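Local coordinates for aluminum resistance protein (Clostridium novyi, PDB 3I16) that probably acts as a pyridoxal phosphate-dependent carbon-sulfur lyase of the methionine gamma-lyase family, associated with resistance to aluminium, at residues Val180-Ser185 and Glu197-Ile202; Arg184-Gly187 and Arg192-Leu195; Ser312-Leu317 and Ile420-Ile425; Ile346-Gly351 and Ala403-Gly408. One frame throughout, in Å; residues are numbered along the deposited sequence.

Contact 1: residues Val180-Ser185 and Glu197-Ile202; sequences VHIQRS and EDIKSI. With PLP (pyridoxal-5'-phosphate), chain J; EDO (1,2-ethanediol), chain N.
Ile182 of strand 177-183 lies opposite Ile199 of helix 196-209, their CA atoms 7.7 Å apart, where the helix lies over the sheet. The two segments form the first strand and the helix of a beta-alpha-beta unit, closed by the parallel strand 214-218, within the mixed sheet of the large domain expected of a fold type I PLP enzyme. The interface is buried and aliphatic. Ile182 and Ile202 run past each other in opposite directions, with Ile182 CD1 3.8 Å from Ile202 CG2; the CG2 branch of Ile182 rests less tightly on Ile199, 4.4 Å from its CG1. Beyond the strand, Arg184 crosses Ile199 at about a right angle, its CG 4.1 Å from Ile199 CD1. Its extended chain carries the guanidinium past the helix to Ser331, Asn219 and Glu229.

Gln183 leaves the strand on the side away from the helix, and its amide lies against PLP. With CG anti to the backbone N (chi1 -172°), the amide reaches the pyridine ring's methyl group, CD lying 3.7 Å from C2A of PLP. Both amide ends are engaged, which fixes the rotation of the group: OE1 bonds to Tyr126 N, while NE2 donates to Ser185 O at 2.9 Å, with the acceptor almost in the amide plane. Ser185 adds a further contact to the same methyl, its CB 3.8 Å from PLP C2A.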
loop_
_atom_site.group_PDB
_atom_site.type_symbol
_atom_site.label_atom_id
_atom_site.label_comp_id
_atom_site.label_asym_id
_atom_site.label_seq_id
_atom_site.Cartn_x
_atom_site.Cartn_y
_atom_site.Cartn_z
ATOM N N VAL B 180 -1.855 -39.479 2.592
ATOM C CA VAL B 180 -0.432 -39.727 2.835
ATOM C C VAL B 180 0.269 -38.375 2.688
ATOM O O VAL B 180 0.065 -37.657 1.697
ATOM C CB VAL B 180 0.176 -40.819 1.891
ATOM C CG1 VAL B 180 1.734 -40.807 1.888
ATOM C CG2 VAL B 180 -0.309 -42.209 2.297
ATOM N N HIS B 181 1.034 -38.021 3.723
ATOM C CA HIS B 181 1.795 -36.801 3.776
ATOM C C HIS B 181 3.271 -37.102 3.498
ATOM O O HIS B 181 3.887 -37.942 4.162
ATOM C CB HIS B 181 1.609 -36.127 5.132
ATOM C CG HIS B 181 2.691 -35.148 5.480
ATOM N ND1 HIS B 181 3.699 -35.449 6.370
ATOM C CD2 HIS B 181 2.931 -33.888 5.053
ATOM C CE1 HIS B 181 4.518 -34.420 6.464
ATOM N NE2 HIS B 181 4.059 -33.453 5.694
ATOM N N ILE B 182 3.819 -36.394 2.521
ATOM C CA ILE B 182 5.191 -36.538 2.081
ATOM C C ILE B 182 5.932 -35.202 2.195
ATOM O O ILE B 182 5.546 -34.218 1.580
ATOM C CB ILE B 182 5.197 -36.894 0.587
ATOM C CG1 ILE B 182 4.420 -38.192 0.317
ATOM C CG2 ILE B 182 6.590 -36.977 0.069
ATOM C CD1 ILE B 182 3.954 -38.265 -1.147
ATOM N N GLN B 183 7.005 -35.170 2.964
ATOM C CA GLN B 183 7.781 -33.944 3.110
ATOM C C GLN B 183 8.954 -33.978 2.149
ATOM O O GLN B 183 9.778 -34.869 2.233
ATOM C CB GLN B 183 8.279 -33.830 4.533
ATOM C CG GLN B 183 8.928 -32.495 4.851
ATOM C CD GLN B 183 9.227 -32.393 6.323
ATOM O OE1 GLN B 183 8.308 -32.397 7.164
ATOM N NE2 GLN B 183 10.518 -32.317 6.655
ATOM N N ARG B 184 9.028 -33.007 1.241
ATOM C CA ARG B 184 10.105 -32.967 0.257
ATOM C C ARG B 184 11.449 -32.577 0.882
ATOM O O ARG B 184 12.452 -33.295 0.728
ATOM C CB ARG B 184 9.741 -32.002 -0.864
ATOM C CG ARG B 184 10.756 -31.932 -1.958
ATOM C CD ARG B 184 10.264 -31.129 -3.092
ATOM N NE ARG B 184 11.231 -31.080 -4.189
ATOM C CZ ARG B 184 10.996 -30.478 -5.350
ATOM N NH1 ARG B 184 9.824 -29.900 -5.588
ATOM N NH2 ARG B 184 11.927 -30.457 -6.281
ATOM N N SER B 185 11.458 -31.448 1.586
ATOM C CA SER B 185 12.664 -30.918 2.234
ATOM C C SER B 185 12.938 -31.670 3.533
ATOM O O SER B 185 12.023 -32.207 4.151
ATOM C CB SER B 185 12.479 -29.422 2.512
ATOM O OG SER B 185 13.622 -28.856 3.116
ATOM N N GLU B 197 11.789 -38.113 -8.423
ATOM C CA GLU B 197 11.672 -39.560 -8.687
ATOM C C GLU B 197 11.308 -40.346 -7.427
ATOM O O GLU B 197 10.582 -41.340 -7.511
ATOM C CB GLU B 197 12.938 -40.151 -9.334
ATOM C CG GLU B 197 14.154 -40.211 -8.407
ATOM C CD GLU B 197 15.355 -40.922 -9.005
ATOM O OE1 GLU B 197 15.470 -40.994 -10.245
ATOM O OE2 GLU B 197 16.198 -41.405 -8.209
ATOM N N ASP B 198 11.817 -39.912 -6.268
ATOM C CA ASP B 198 11.486 -40.556 -4.984
ATOM C C ASP B 198 10.025 -40.278 -4.655
ATOM O O ASP B 198 9.326 -41.130 -4.133
ATOM C CB ASP B 198 12.344 -40.019 -3.829
ATOM C CG ASP B 198 13.869 -40.214 -4.042
ATOM O OD1 ASP B 198 14.302 -41.292 -4.468
ATOM O OD2 ASP B 198 14.637 -39.270 -3.745
ATOM N N ILE B 199 9.567 -39.066 -4.949
ATOM C CA ILE B 199 8.186 -38.699 -4.698
ATOM C C ILE B 199 7.272 -39.537 -5.586
ATOM O O ILE B 199 6.267 -40.060 -5.110
ATOM C CB ILE B 199 7.940 -37.191 -4.893
ATOM C CG1 ILE B 199 8.655 -36.417 -3.774
ATOM C CG2 ILE B 199 6.424 -36.901 -4.886
ATOM C CD1 ILE B 199 8.765 -34.893 -3.967
ATOM N N LYS B 200 7.646 -39.698 -6.857
ATOM C CA LYS B 200 6.892 -40.537 -7.772
ATOM C C LYS B 200 6.810 -41.973 -7.241
ATOM O O LYS B 200 5.751 -42.580 -7.265
ATOM C CB LYS B 200 7.534 -40.577 -9.163
ATOM C CG LYS B 200 6.716 -41.386 -10.199
ATOM C CD LYS B 200 7.382 -41.406 -11.558
ATOM C CE LYS B 200 6.443 -41.975 -12.646
ATOM N NZ LYS B 200 5.881 -43.303 -12.327
ATOM N N SER B 201 7.917 -42.520 -6.765
ATOM C CA SER B 201 7.889 -43.902 -6.285
ATOM C C SER B 201 6.915 -44.055 -5.106
ATOM O O SER B 201 6.242 -45.054 -5.020
ATOM C CB SER B 201 9.296 -44.415 -5.934
ATOM O OG SER B 201 9.725 -43.829 -4.730
ATOM N N ILE B 202 6.817 -43.055 -4.225
ATOM C CA ILE B 202 5.860 -43.104 -3.110
ATOM C C ILE B 202 4.415 -43.022 -3.637
ATOM O O ILE B 202 3.548 -43.834 -3.271
ATOM C CB ILE B 202 6.096 -41.976 -2.060
ATOM C CG1 ILE B 202 7.460 -42.138 -1.353
ATOM C CG2 ILE B 202 4.953 -41.957 -1.055
ATOM C CD1 ILE B 202 7.892 -40.893 -0.519
HETATM N N1 PLP J . 7.808 -27.661 5.841
HETATM C C2 PLP J . 9.155 -27.618 5.640
HETATM C C2A PLP J . 9.899 -28.874 5.306
HETATM C C3 PLP J . 9.806 -26.390 5.742
HETATM O O3 PLP J . 11.161 -26.343 5.527
HETATM C C4 PLP J . 9.092 -25.225 6.059
HETATM C C5 PLP J . 7.718 -25.288 6.268
HETATM C C6 PLP J . 7.096 -26.513 6.139
HETATM C C5A PLP J . 6.859 -24.077 6.580
HETATM O O4P PLP J . 7.439 -23.246 7.530
HETATM P P PLP J . 6.907 -21.753 7.931
HETATM O O1P PLP J . 6.655 -20.831 6.747
HETATM O O2P PLP J . 8.078 -21.194 8.703
HETATM O O3P PLP J . 5.629 -21.893 8.744
HETATM C C1 EDO N . 16.470 -39.104 -0.834
HETATM O O1 EDO N . 17.462 -40.014 -0.356
HETATM C C2 EDO N . 17.031 -38.379 -2.047
HETATM O O2 EDO N . 17.296 -39.299 -3.107
#

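Contact 2: residues Arg184-Gly187 and Arg192-Leu195; sequences RSTG and RALL
Arg184 and Leu194 tie together the base of the loop that leads from strand 177-183 to helix 196-209. The polar link is a single backbone bond, Leu194 N to Arg184 O at 2.9 Å. A second tie is indirect: Ser331 OG is hydrogen-bonded both to Leu194 O and to Arg184 NE, joining the two segments through a third residue.

The remaining contacts are van der Waals. Ala193 CB sits 3.4 Å from Arg184 O, beside the bonded carbonyl, and the CG of Arg184 passes 3.7 Å from Leu194 O. Further along, Thr186 turns its methyl to the other segment: the rotamer (chi1 65°) sets CG2 against the Arg192-Ala193 peptide, 3.3 Å from Arg192 C.

Ser185 turns away from this interface toward the cofactor, its OG bonded to Asp332. The chemistry implies that one backbone bond, helped by the bridge through Ser331 and by the apolar packing of Leu194 on Ile199 and Ile202, closes the loop at Arg184 and Leu194, one residue before the pocket residue Ser185 on one side and one before the helix N-cap, Leu195, on the other.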
loop_
_atom_site.group_PDB
_atom_site.type_symbol
_atom_site.label_atom_id
_atom_site.label_comp_id
_atom_site.label_asym_id
_atom_site.label_seq_id
_atom_site.Cartn_x
_atom_site.Cartn_y
_atom_site.Cartn_z
ATOM N N ARG B 184 9.028 -33.007 1.241
ATOM C CA ARG B 184 10.105 -32.967 0.257
ATOM C C ARG B 184 11.449 -32.577 0.882
ATOM O O ARG B 184 12.452 -33.295 0.728
ATOM C CB ARG B 184 9.741 -32.002 -0.864
ATOM C CG ARG B 184 10.756 -31.932 -1.958
ATOM C CD ARG B 184 10.264 -31.129 -3.092
ATOM N NE ARG B 184 11.231 -31.080 -4.189
ATOM C CZ ARG B 184 10.996 -30.478 -5.350
ATOM N NH1 ARG B 184 9.824 -29.900 -5.588
ATOM N NH2 ARG B 184 11.927 -30.457 -6.281
ATOM N N SER B 185 11.458 -31.448 1.586
ATOM C CA SER B 185 12.664 -30.918 2.234
ATOM C C SER B 185 12.938 -31.670 3.533
ATOM O O SER B 185 12.023 -32.207 4.151
ATOM C CB SER B 185 12.479 -29.422 2.512
ATOM O OG SER B 185 13.622 -28.856 3.116
ATOM N N THR B 186 14.190 -31.688 3.974
ATOM C CA THR B 186 14.534 -32.443 5.175
ATOM C C THR B 186 14.215 -31.772 6.496
ATOM O O THR B 186 14.161 -32.451 7.518
ATOM C CB THR B 186 16.033 -32.787 5.203
ATOM O OG1 THR B 186 16.788 -31.575 5.306
ATOM C CG2 THR B 186 16.426 -33.535 3.930
ATOM N N GLY B 187 14.023 -30.457 6.517
ATOM C CA GLY B 187 13.798 -29.775 7.796
ATOM C C GLY B 187 15.082 -29.814 8.616
ATOM O O GLY B 187 16.186 -29.770 8.047
ATOM N N ARG B 192 19.282 -36.300 2.760
ATOM C CA ARG B 192 18.995 -35.588 1.526
ATOM C C ARG B 192 17.509 -35.361 1.350
ATOM O O ARG B 192 16.706 -36.157 1.812
ATOM C CB ARG B 192 19.527 -36.387 0.350
ATOM C CG ARG B 192 21.050 -36.521 0.381
ATOM C CD ARG B 192 21.517 -37.404 -0.751
ATOM N NE ARG B 192 21.148 -36.828 -2.040
ATOM C CZ ARG B 192 21.101 -37.486 -3.195
ATOM N NH1 ARG B 192 21.402 -38.786 -3.252
ATOM N NH2 ARG B 192 20.741 -36.848 -4.304
ATOM N N ALA B 193 17.152 -34.264 0.693
ATOM C CA ALA B 193 15.762 -33.952 0.357
ATOM C C ALA B 193 15.293 -34.973 -0.662
ATOM O O ALA B 193 16.112 -35.465 -1.452
ATOM C CB ALA B 193 15.665 -32.562 -0.256
ATOM N N LEU B 194 13.987 -35.267 -0.685
ATOM C CA LEU B 194 13.437 -36.224 -1.661
ATOM C C LEU B 194 13.416 -35.666 -3.062
ATOM O O LEU B 194 12.903 -34.583 -3.299
ATOM C CB LEU B 194 12.003 -36.660 -1.345
ATOM C CG LEU B 194 11.713 -37.536 -0.146
ATOM C CD1 LEU B 194 10.328 -38.120 -0.365
ATOM C CD2 LEU B 194 12.711 -38.644 0.007
ATOM N N LEU B 195 13.948 -36.437 -4.001
ATOM C CA LEU B 195 13.940 -36.048 -5.382
ATOM C C LEU B 195 12.532 -36.299 -5.954
ATOM O O LEU B 195 11.739 -37.047 -5.386
ATOM C CB LEU B 195 14.964 -36.861 -6.150
ATOM C CG LEU B 195 16.440 -36.760 -5.714
ATOM C CD1 LEU B 195 17.288 -37.789 -6.448
ATOM C CD2 LEU B 195 16.998 -35.378 -5.930
#

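Contact 3: residues Ser312-Leu317 and Ile420-Ile425; sequences SRIMEL and IALSRI
Leu422 of helix 411-425 reaches across to Ile314 and Met315 of helix 287-318, a contact between two nearly parallel helices in what is probably the smaller C-terminal domain expected of a fold type I PLP enzyme, where helices pack beside an antiparallel sheet. The short segments run in the same direction at 9°, with their axes 11.7 Å apart, a wide spacing bridged by the ends of long side chains.

Early in the second segment Ala421 faces helix 342-354 at Phe348, as does Arg424 further on, whose NH2 forms a salt bridge with Glu347. Between them, Leu422 carries most of the present contact. Its CG stands anti to the backbone N (chi1 -177°), and the two methyls part company. CD2 meets Ile314, 3.9 Å from CG1, whereas CD1 approaches the selenium of Met315, a selenomethionine, at 3.7 Å. Met315 reaches this place because its chain is bent at both chi2 and chi3, and its side chain and that of Leu422 pass each other heading opposite ways.

Ile425 rejoins the apolar seam. Phe339 touches both Met315 and Ile425, covering a neighbouring part of the cluster, and Met315 CE ends 4.3 Å from Ile425 CD1.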
loop_
_atom_site.group_PDB
_atom_site.type_symbol
_atom_site.label_atom_id
_atom_site.label_comp_id
_atom_site.label_asym_id
_atom_site.label_seq_id
_atom_site.Cartn_x
_atom_site.Cartn_y
_atom_site.Cartn_z
ATOM N N SER B 312 28.465 -25.739 0.484
ATOM C CA SER B 312 28.834 -27.144 0.651
ATOM C C SER B 312 30.331 -27.385 0.416
ATOM O O SER B 312 31.049 -27.958 1.278
ATOM C CB SER B 312 28.023 -28.010 -0.316
ATOM O OG SER B 312 28.369 -29.382 -0.248
ATOM N N ARG B 313 30.817 -26.962 -0.746
ATOM C CA ARG B 313 32.204 -27.249 -1.088
ATOM C C ARG B 313 33.204 -26.433 -0.252
ATOM O O ARG B 313 34.174 -26.984 0.214
ATOM C CB ARG B 313 32.448 -27.056 -2.587
ATOM C CG ARG B 313 33.832 -27.485 -3.063
ATOM C CD ARG B 313 34.174 -28.916 -2.653
ATOM N NE ARG B 313 35.343 -29.380 -3.374
ATOM C CZ ARG B 313 35.895 -30.581 -3.265
ATOM N NH1 ARG B 313 35.389 -31.509 -2.456
ATOM N NH2 ARG B 313 36.970 -30.857 -4.003
ATOM N N ILE B 314 32.968 -25.138 -0.051
ATOM C CA ILE B 314 33.919 -24.335 0.738
ATOM C C ILE B 314 34.032 -24.834 2.200
ATOM O O ILE B 314 35.142 -24.896 2.759
ATOM C CB ILE B 314 33.626 -22.808 0.666
ATOM C CG1 ILE B 314 34.884 -21.987 0.996
ATOM C CG2 ILE B 314 32.462 -22.407 1.569
ATOM C CD1 ILE B 314 34.678 -20.455 0.810
HETATM N N MSE B 315 32.914 -25.252 2.792
HETATM C CA MSE B 315 32.923 -25.743 4.195
HETATM C C MSE B 315 33.558 -27.119 4.266
HETATM O O MSE B 315 34.301 -27.441 5.228
HETATM C CB MSE B 315 31.488 -25.758 4.771
HETATM C CG MSE B 315 30.809 -24.408 4.786
HETATM SE SE MSE B 315 31.744 -23.112 5.835
HETATM C CE MSE B 315 31.381 -23.864 7.541
ATOM N N GLU B 316 33.297 -27.939 3.244
ATOM C CA GLU B 316 33.924 -29.269 3.171
ATOM C C GLU B 316 35.450 -29.115 3.104
ATOM O O GLU B 316 36.194 -29.791 3.845
ATOM C CB GLU B 316 33.432 -30.055 1.936
ATOM C CG GLU B 316 33.958 -31.449 1.864
ATOM C CD GLU B 316 33.674 -32.167 0.550
ATOM O OE1 GLU B 316 33.070 -31.597 -0.399
ATOM O OE2 GLU B 316 34.095 -33.333 0.483
ATOM N N LEU B 317 35.917 -28.231 2.218
ATOM C CA LEU B 317 37.362 -27.973 2.069
ATOM C C LEU B 317 37.952 -27.424 3.360
ATOM O O LEU B 317 39.077 -27.801 3.736
ATOM C CB LEU B 317 37.651 -27.027 0.900
ATOM C CG LEU B 317 37.407 -27.619 -0.508
ATOM C CD1 LEU B 317 37.560 -26.582 -1.599
ATOM C CD2 LEU B 317 38.355 -28.749 -0.750
ATOM N N ILE B 420 32.218 -13.978 4.817
ATOM C CA ILE B 420 32.179 -13.237 6.069
ATOM C C ILE B 420 32.049 -14.230 7.227
ATOM O O ILE B 420 32.872 -14.224 8.140
ATOM C CB ILE B 420 30.990 -12.191 6.089
ATOM C CG1 ILE B 420 31.258 -11.053 5.095
ATOM C CG2 ILE B 420 30.798 -11.594 7.503
ATOM C CD1 ILE B 420 30.052 -10.149 4.803
ATOM N N ALA B 421 31.070 -15.133 7.125
ATOM C CA ALA B 421 30.801 -16.111 8.172
ATOM C C ALA B 421 31.971 -17.078 8.389
ATOM O O ALA B 421 32.433 -17.273 9.519
ATOM C CB ALA B 421 29.500 -16.882 7.855
ATOM N N LEU B 422 32.488 -17.652 7.313
ATOM C CA LEU B 422 33.614 -18.560 7.445
ATOM C C LEU B 422 34.832 -17.873 8.011
ATOM O O LEU B 422 35.596 -18.490 8.781
ATOM C CB LEU B 422 33.951 -19.242 6.100
ATOM C CG LEU B 422 35.083 -20.278 6.117
ATOM C CD1 LEU B 422 34.786 -21.415 7.062
ATOM C CD2 LEU B 422 35.341 -20.828 4.685
ATOM N N SER B 423 35.055 -16.613 7.646
ATOM C CA SER B 423 36.232 -15.886 8.152
ATOM C C SER B 423 36.193 -15.718 9.681
ATOM O O SER B 423 37.245 -15.576 10.307
ATOM C CB SER B 423 36.416 -14.539 7.453
ATOM O OG SER B 423 36.728 -14.725 6.060
ATOM N N ARG B 424 35.003 -15.713 10.271
ATOM C CA ARG B 424 34.914 -15.678 11.745
ATOM C C ARG B 424 35.425 -16.957 12.384
ATOM O O ARG B 424 35.889 -16.913 13.512
ATOM C CB ARG B 424 33.494 -15.487 12.246
ATOM C CG ARG B 424 32.914 -14.136 12.016
ATOM C CD ARG B 424 31.437 -14.143 12.384
ATOM N NE ARG B 424 31.099 -14.037 13.809
ATOM C CZ ARG B 424 30.622 -12.938 14.417
ATOM N NH1 ARG B 424 30.451 -11.789 13.765
ATOM N NH2 ARG B 424 30.299 -12.977 15.708
ATOM N N ILE B 425 35.358 -18.089 11.685
ATOM C CA ILE B 425 35.785 -19.362 12.285
ATOM C C ILE B 425 37.059 -19.980 11.691
ATOM O O ILE B 425 37.642 -20.878 12.294
ATOM C CB ILE B 425 34.591 -20.385 12.323
ATOM C CG1 ILE B 425 34.206 -20.923 10.946
ATOM C CG2 ILE B 425 33.341 -19.744 12.916
ATOM C CD1 ILE B 425 32.946 -21.774 11.014
#

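Contact 4: residues Ile346-Gly351 and Ala403-Gly408; sequences IEFCKG and AYLQGG
Phe348 of helix 342-354 meets Ala403 and Leu405 of strand 402-406 where the helix passes the strand with Cys349 CA 7.7 Å from Ala403 CA and Phe348 CA 8.3 Å from it. The helix packs on one face of the six-stranded antiparallel sheet in the C-terminal part of the chain. Alternation along the strand sets the pattern, since Ala403 and Leu405 point to the helix while Tyr404 points away, meeting Tyr188 and bonding through OH to Gly189 O.

One aromatic side chain bridges the two elements. The ring of Phe348 extends toward the strand because CG is anti to the backbone N (chi1 177°), and its CD2-CE2 side serves both neighbours. CD2 lies 4.4 Å from Ala403 CB, a loose contact, and CE2 lies 4.1 Å from Leu405 CD2. Both carbons approach the ring obliquely, and the leucine side chain crosses that of the phenylalanine at about a right angle.

Phe339 meets Phe348 with the ring planes at about 45° and also touches Ala403, while Ala393 of the adjacent strand touches Leu405 and Cys349. Between the two segments the contact is wholly apolar, which implies that dispersion and burial, not directional bonds, hold Phe348 against the strand.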
loop_
_atom_site.group_PDB
_atom_site.type_symbol
_atom_site.label_atom_id
_atom_site.label_comp_id
_atom_site.label_asym_id
_atom_site.label_seq_id
_atom_site.Cartn_x
_atom_site.Cartn_y
_atom_site.Cartn_z
ATOM N N ILE B 346 27.237 -20.958 16.588
ATOM C CA ILE B 346 26.578 -19.655 16.823
ATOM C C ILE B 346 27.371 -18.532 16.134
ATOM O O ILE B 346 26.793 -17.621 15.554
ATOM C CB ILE B 346 26.374 -19.325 18.331
ATOM C CG1 ILE B 346 25.539 -20.394 19.052
ATOM C CG2 ILE B 346 25.640 -17.977 18.485
ATOM C CD1 ILE B 346 24.068 -20.435 18.628
ATOM N N GLU B 347 28.686 -18.615 16.196
ATOM C CA GLU B 347 29.542 -17.687 15.491
ATOM C C GLU B 347 29.303 -17.671 13.974
ATOM O O GLU B 347 29.354 -16.608 13.339
ATOM C CB GLU B 347 31.005 -18.021 15.766
ATOM C CG GLU B 347 31.439 -17.540 17.115
ATOM C CD GLU B 347 31.359 -16.028 17.184
ATOM O OE1 GLU B 347 32.201 -15.378 16.520
ATOM O OE2 GLU B 347 30.431 -15.504 17.867
ATOM N N PHE B 348 29.047 -18.838 13.395
ATOM C CA PHE B 348 28.804 -18.901 11.958
ATOM C C PHE B 348 27.525 -18.146 11.622
ATOM O O PHE B 348 27.513 -17.334 10.675
ATOM C CB PHE B 348 28.709 -20.352 11.464
ATOM C CG PHE B 348 28.377 -20.478 10.008
ATOM C CD1 PHE B 348 29.359 -20.335 9.055
ATOM C CD2 PHE B 348 27.082 -20.762 9.596
ATOM C CE1 PHE B 348 29.058 -20.480 7.720
ATOM C CE2 PHE B 348 26.781 -20.898 8.248
ATOM C CZ PHE B 348 27.775 -20.754 7.328
ATOM N N CYS B 349 26.469 -18.417 12.391
ATOM C CA CYS B 349 25.175 -17.789 12.174
ATOM C C CYS B 349 25.282 -16.287 12.386
ATOM O O CYS B 349 24.592 -15.525 11.718
ATOM C CB CYS B 349 24.093 -18.350 13.107
ATOM S SG CYS B 349 23.528 -20.027 12.714
ATOM N N LYS B 350 26.121 -15.873 13.324
ATOM C CA LYS B 350 26.314 -14.454 13.581
ATOM C C LYS B 350 26.985 -13.817 12.371
ATOM O O LYS B 350 26.638 -12.702 11.985
ATOM C CB LYS B 350 27.102 -14.218 14.867
ATOM C CG LYS B 350 26.253 -14.447 16.164
ATOM C CD LYS B 350 27.096 -14.256 17.432
ATOM C CE LYS B 350 26.278 -14.465 18.715
ATOM N NZ LYS B 350 25.019 -13.681 18.734
ATOM N N GLY B 351 27.927 -14.546 11.779
ATOM C CA GLY B 351 28.594 -14.116 10.563
ATOM C C GLY B 351 27.603 -13.875 9.449
ATOM O O GLY B 351 27.680 -12.856 8.776
ATOM N N ALA B 403 24.052 -26.490 11.353
ATOM C CA ALA B 403 23.523 -25.209 10.894
ATOM C C ALA B 403 22.874 -25.483 9.544
ATOM O O ALA B 403 23.367 -26.327 8.781
ATOM C CB ALA B 403 24.661 -24.193 10.745
ATOM N N TYR B 404 21.773 -24.795 9.255
ATOM C CA TYR B 404 21.067 -24.934 7.996
ATOM C C TYR B 404 21.095 -23.559 7.332
ATOM O O TYR B 404 20.593 -22.591 7.891
ATOM C CB TYR B 404 19.642 -25.433 8.244
ATOM C CG TYR B 404 19.627 -26.744 9.013
ATOM C CD1 TYR B 404 19.486 -27.956 8.357
ATOM C CD2 TYR B 404 19.774 -26.765 10.394
ATOM C CE1 TYR B 404 19.484 -29.161 9.063
ATOM C CE2 TYR B 404 19.793 -27.953 11.102
ATOM C CZ TYR B 404 19.644 -29.148 10.430
ATOM O OH TYR B 404 19.638 -30.322 11.126
ATOM N N LEU B 405 21.710 -23.485 6.150
ATOM C CA LEU B 405 21.921 -22.243 5.431
ATOM C C LEU B 405 21.096 -22.346 4.174
ATOM O O LEU B 405 21.102 -23.392 3.509
ATOM C CB LEU B 405 23.421 -22.129 5.105
ATOM C CG LEU B 405 24.155 -20.936 4.481
ATOM C CD1 LEU B 405 23.663 -20.578 3.074
ATOM C CD2 LEU B 405 24.104 -19.733 5.420
ATOM N N GLN B 406 20.380 -21.277 3.844
ATOM C CA GLN B 406 19.599 -21.234 2.638
ATOM C C GLN B 406 19.340 -19.794 2.241
ATOM O O GLN B 406 19.347 -18.893 3.088
ATOM C CB GLN B 406 18.234 -21.932 2.807
ATOM C CG GLN B 406 17.335 -21.351 3.883
ATOM C CD GLN B 406 17.696 -21.809 5.268
ATOM O OE1 GLN B 406 17.879 -23.014 5.501
ATOM N NE2 GLN B 406 17.765 -20.862 6.221
ATOM N N GLY B 407 19.100 -19.604 0.949
ATOM C CA GLY B 407 18.746 -18.308 0.438
ATOM C C GLY B 407 19.900 -17.564 -0.166
ATOM O O GLY B 407 21.043 -17.981 -0.068
ATOM N N GLY B 408 19.558 -16.435 -0.781
ATOM C CA GLY B 408 20.508 -15.587 -1.473
ATOM C C GLY B 408 19.795 -15.033 -2.681
ATOM O O GLY B 408 19.633 -15.737 -3.681
#

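Contacts 1 and 2 open from the same strand, share Arg184 and Ser185 and have centres 9 Å apart; Leu194 of contact 2 packs against Ile182 and Ile202 of contact 1. Together they cover the end of strand 177-183, in the seven-stranded mixed sheet, the loop after it and the start of helix 196-209, with Gln183 and Ser185 facing PLP. Contacts 3 and 4 follow later in the chain, contact 4 nested inside the loop closed by contact 3, with centres 10 Å apart. Contact 4 uses strand 402-406 of the antiparallel sheet, and contact 3 packs helices beside it. Gly187 touching Tyr404 joins contacts 2 and 4, so the loop beside the PLP pocket directly abuts the C-terminal sheet.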